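Local coordinates for L-arabinose ABC transporter, periplasmic L-arabinose-binding protein (Burkholderia thailandensis, PDB 4KZK) that probably captures L-arabinose or a related sugar such as galactose in the periplasm and delivers it to an ABC transporter for import, at residues Phe51-Glu54 with Trp55-Ala58; His294-Asp297 with Thr298-Met302. All coordinates share one frame; numbering follows the deposited sequence.

Contact 1: residues Phe51-Glu54 with Trp55-Ala58; sequences FQDE and WRFA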
# COMPACT_ATOMS: atom_id res chain seq x y z
N PHE A 51 2.30 -6.04 -5.38
CA PHE A 51 1.56 -6.35 -6.59
C PHE A 51 2.01 -7.67 -7.19
O PHE A 51 1.23 -8.39 -7.77
CB PHE A 51 1.64 -5.17 -7.58
CG PHE A 51 0.88 -3.98 -7.10
CD1 PHE A 51 -0.48 -4.03 -6.99
CD2 PHE A 51 1.53 -2.84 -6.69
CE1 PHE A 51 -1.17 -2.95 -6.46
CE2 PHE A 51 0.84 -1.77 -6.15
CZ PHE A 51 -0.52 -1.83 -6.06
N GLN A 52 3.28 -7.99 -7.01
CA GLN A 52 3.76 -9.32 -7.36
C GLN A 52 3.03 -10.38 -6.52
O GLN A 52 2.68 -11.47 -7.02
CB GLN A 52 5.29 -9.42 -7.20
CG GLN A 52 6.09 -8.52 -8.16
CD GLN A 52 5.97 -8.91 -9.63
OE1 GLN A 52 5.61 -10.04 -9.95
NE2 GLN A 52 6.28 -7.98 -10.53
N ASP A 53 2.77 -10.08 -5.26
CA ASP A 53 2.05 -11.01 -4.40
C ASP A 53 0.60 -11.15 -4.82
O ASP A 53 0.06 -12.26 -4.83
CB ASP A 53 2.10 -10.59 -2.93
CG ASP A 53 3.48 -10.69 -2.31
OD1 ASP A 53 4.35 -11.43 -2.83
OD2 ASP A 53 3.69 -10.06 -1.27
N GLU A 54 -0.05 -10.04 -5.15
CA GLU A 54 -1.41 -10.12 -5.70
C GLU A 54 -1.43 -11.03 -6.91
O GLU A 54 -2.32 -11.89 -7.01
CB GLU A 54 -1.92 -8.73 -6.08
CG GLU A 54 -2.34 -7.91 -4.89
CD GLU A 54 -2.94 -6.57 -5.29
OE1 GLU A 54 -2.80 -6.18 -6.46
OE2 GLU A 54 -3.55 -5.91 -4.42
N TRP A 55 -0.49 -10.83 -7.83
CA TRP A 55 -0.40 -11.64 -9.05
C TRP A 55 -0.21 -13.13 -8.78
O TRP A 55 -0.81 -13.96 -9.47
CB TRP A 55 0.72 -11.15 -9.97
CG TRP A 55 0.33 -10.00 -10.89
CD1 TRP A 55 -0.94 -9.61 -11.24
CD2 TRP A 55 1.22 -9.18 -11.65
NE1 TRP A 55 -0.88 -8.58 -12.15
CE2 TRP A 55 0.43 -8.29 -12.41
CE3 TRP A 55 2.61 -9.10 -11.75
CZ2 TRP A 55 0.99 -7.35 -13.26
CZ3 TRP A 55 3.16 -8.16 -12.59
CH2 TRP A 55 2.36 -7.30 -13.34
N ARG A 56 0.63 -13.46 -7.81
CA ARG A 56 0.91 -14.86 -7.50
C ARG A 56 -0.37 -15.54 -7.01
O ARG A 56 -0.68 -16.68 -7.39
CB ARG A 56 2.03 -14.97 -6.46
CG ARG A 56 2.24 -16.37 -5.90
CD ARG A 56 3.52 -16.46 -5.09
NE ARG A 56 3.53 -15.63 -3.88
CZ ARG A 56 3.29 -16.07 -2.63
NH1 ARG A 56 2.98 -17.34 -2.38
NH2 ARG A 56 3.36 -15.21 -1.60
N PHE A 57 -1.14 -14.84 -6.18
CA PHE A 57 -2.40 -15.40 -5.67
C PHE A 57 -3.52 -15.39 -6.70
O PHE A 57 -4.36 -16.31 -6.73
CB PHE A 57 -2.79 -14.73 -4.35
CG PHE A 57 -1.95 -15.19 -3.22
CD1 PHE A 57 -2.08 -16.49 -2.77
CD2 PHE A 57 -0.99 -14.38 -2.64
CE1 PHE A 57 -1.30 -16.96 -1.74
CE2 PHE A 57 -0.19 -14.86 -1.60
CZ PHE A 57 -0.36 -16.16 -1.15
N ALA A 58 -3.52 -14.39 -7.58
CA ALA A 58 -4.44 -14.38 -8.72
C ALA A 58 -4.15 -15.57 -9.64
O ALA A 58 -5.08 -16.16 -10.17
CB ALA A 58 -4.35 -13.08 -9.50
O HOH W 1 4.95 -13.49 -4.57
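The amide of Gln52 meets the six-membered end of the Trp55 indole at its edge: OE1 of Gln52 lies near the ring plane, 3.6 Å from Trp55 CE3. The amide stands almost upright to the indole, 79° between planes, so the two do not stack. A bend at chi2 (-67°) folds the Gln52 chain back over this rim, while its NE2 bonds Pro46 O and Trp55 NE1 bonds Phe41 O, fixing both groups from outside.

One residue further along the helix, the Arg56 guanidinium has Asp53 OD1 at its edge and carries CE2 of Phe57 on one face. The closest charged atoms, Asp53 OD1 and Arg56 NH2, are 4.1 Å apart, too far for a salt bridge. A water closes the gap instead, donating to Asp53 OD1 at 2.8 Å and accepting from Arg56 NE at 2.7 Å. The other carboxylate oxygen, OD2, bonds Ser268 OG. Beside this pair, Phe57 CD2 comes within 3.2 Å of Asp53 O, the carbonyl that receives Phe57 N.

Four successive i to i+4 backbone bonds give the evidence for a regular helix, the shortest being Ala58 N to Glu54 O at 2.8 Å. Glu54, its chain extended, reaches Asp123, a galactose-binding residue, with like-charged oxygens close together; a shared proton is conceivable. Phe51 touches the bound galactose itself. The arrangement belongs to the helix of the beta-alpha-beta unit formed by strand 38-43, helix 49-65 and strand 68-73, whose N-terminal turns border the sugar cleft of a type I periplasmic binding protein.

Contact 2: residues His294-Asp297 with Thr298-Met302; sequences HGYD and TSVNM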
# COMPACT_ATOMS: atom_id res chain seq x y z
N HIS A 294 -6.59 -9.83 -1.61
CA HIS A 294 -6.53 -8.88 -2.72
C HIS A 294 -6.25 -9.49 -4.09
O HIS A 294 -6.57 -8.88 -5.10
CB HIS A 294 -5.50 -7.79 -2.41
CG HIS A 294 -5.90 -6.88 -1.30
ND1 HIS A 294 -5.73 -5.51 -1.36
CD2 HIS A 294 -6.46 -7.14 -0.09
CE1 HIS A 294 -6.17 -4.97 -0.23
NE2 HIS A 294 -6.63 -5.94 0.55
N GLY A 295 -5.65 -10.68 -4.13
CA GLY A 295 -5.31 -11.35 -5.39
C GLY A 295 -6.20 -12.53 -5.70
O GLY A 295 -6.66 -12.67 -6.83
N TYR A 296 -6.40 -13.41 -4.72
CA TYR A 296 -7.19 -14.63 -4.97
C TYR A 296 -8.69 -14.32 -4.85
O TYR A 296 -9.44 -14.64 -5.78
CB TYR A 296 -6.69 -15.76 -4.04
CG TYR A 296 -7.27 -17.13 -4.28
CD1 TYR A 296 -8.51 -17.44 -3.80
CD2 TYR A 296 -6.56 -18.10 -4.97
CE1 TYR A 296 -9.07 -18.69 -4.00
CE2 TYR A 296 -7.09 -19.37 -5.19
CZ TYR A 296 -8.35 -19.66 -4.70
OH TYR A 296 -8.91 -20.91 -4.88
N ASP A 297 -9.12 -13.68 -3.77
CA ASP A 297 -10.57 -13.46 -3.55
C ASP A 297 -11.19 -12.49 -4.54
O ASP A 297 -12.33 -12.66 -4.96
CB ASP A 297 -10.89 -12.99 -2.12
CG ASP A 297 -10.70 -14.08 -1.10
OD1 ASP A 297 -10.16 -15.14 -1.46
OD2 ASP A 297 -11.09 -13.86 0.06
N THR A 298 -10.44 -11.46 -4.93
CA THR A 298 -10.92 -10.56 -5.96
C THR A 298 -11.11 -11.34 -7.26
O THR A 298 -12.13 -11.17 -7.94
CB THR A 298 -9.93 -9.42 -6.21
OG1 THR A 298 -8.63 -9.98 -6.46
CG2 THR A 298 -9.91 -8.45 -5.02
N SER A 299 -10.14 -12.18 -7.61
CA SER A 299 -10.20 -12.91 -8.87
C SER A 299 -11.38 -13.89 -8.88
O SER A 299 -12.05 -14.06 -9.91
CB SER A 299 -8.88 -13.66 -9.14
OG SER A 299 -7.78 -12.77 -9.33
N VAL A 300 -11.65 -14.51 -7.74
CA VAL A 300 -12.82 -15.39 -7.63
C VAL A 300 -14.13 -14.61 -7.73
O VAL A 300 -15.07 -15.04 -8.42
CB VAL A 300 -12.77 -16.26 -6.35
CG1 VAL A 300 -14.09 -16.97 -6.11
CG2 VAL A 300 -11.63 -17.27 -6.48
N ASN A 301 -14.20 -13.46 -7.05
CA ASN A 301 -15.36 -12.60 -7.14
C ASN A 301 -15.62 -12.21 -8.59
O ASN A 301 -16.76 -12.30 -9.05
CB ASN A 301 -15.20 -11.35 -6.26
CG ASN A 301 -15.31 -11.66 -4.77
OD1 ASN A 301 -15.87 -12.68 -4.36
ND2 ASN A 301 -14.80 -10.76 -3.95
N MET A 302 -14.57 -11.82 -9.31
CA MET A 302 -14.68 -11.54 -10.75
C MET A 302 -15.13 -12.77 -11.55
O MET A 302 -16.03 -12.67 -12.37
CB MET A 302 -13.34 -11.00 -11.30
CG MET A 302 -13.36 -10.74 -12.81
SD MET A 302 -14.62 -9.54 -13.29
CE MET A 302 -13.93 -8.00 -12.69
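Thr298 and Ser299 fold their hydroxyls back onto the carbonyls of His294 and Gly295, and this is the tight part of the contact. Each oxygen donates over 2.7 Å, Thr298 OG1 to His294 O and Ser299 OG to Gly295 O, yet the approaches differ. Ser299 comes nearly end-on, with a C=O...donor angle of 175°. Thr298 arrives steeply from above the carbonyl plane at 114°, and its CG2 also presses against His294 O at 3.4 Å. With chi1 at 52°, Thr298 OG1 sits between the backbone N and the carbonyl carbon, which turns it toward the preceding turn.

These hydroxyl bonds fall where helix 291-308 carries a wider, pi-type turn at 294-297. Thr298 N is 4.7 Å from His294 O, beyond bonding range, and the side chain serves that carbonyl instead. Regular spacing returns with Val300 N to Tyr296 O at 3.0 Å and Asn301 N to Asp297 O at 2.9 Å. The widened turn lies directly at the sugar site of this periplasmic binding protein fold: His294 belongs to the galactose pocket, and its ring is held by Asp123 through ND1 and Thr318 through NE2. Thr298 and Ser299 both pack on Phe41 of strand 38-43.

Contact between side chains is much sparser on the partly exposed flank. There Val300 CG2 rests obliquely beside the Tyr296 ring, 3.8 Å from CE1, a single apolar touch. Asp297 OD1 lies in the plane of that ring at its edge, and the Tyr296 hydroxyl bonds Asp64 of helix 49-65. Asn301 turns its amide back over Asp297 O, but ND2, at 3.3 Å, is too poorly angled to bond it.

Overall arrangement
From the N terminus the chain first reaches contact 1, in helix 49-65 just after strand 38-43, and much later contact 2, in helix 291-308 after strand 283-288. Each lies within one continuous helix, so neither closes a long loop; they follow in series and neither nest nor cross. Their centres are nevertheless 10 Å apart, because the two helices pack side by side. Phe57 O approaches Tyr296 CD2 at 3.3 Å, Ala58 CB meets Ser299 OG at 3.4 Å, and Glu54 OE2 lies 3.4 Å from His294 CB. Early and late parts of the sequence thus join in one lobe, beside the bound galactose.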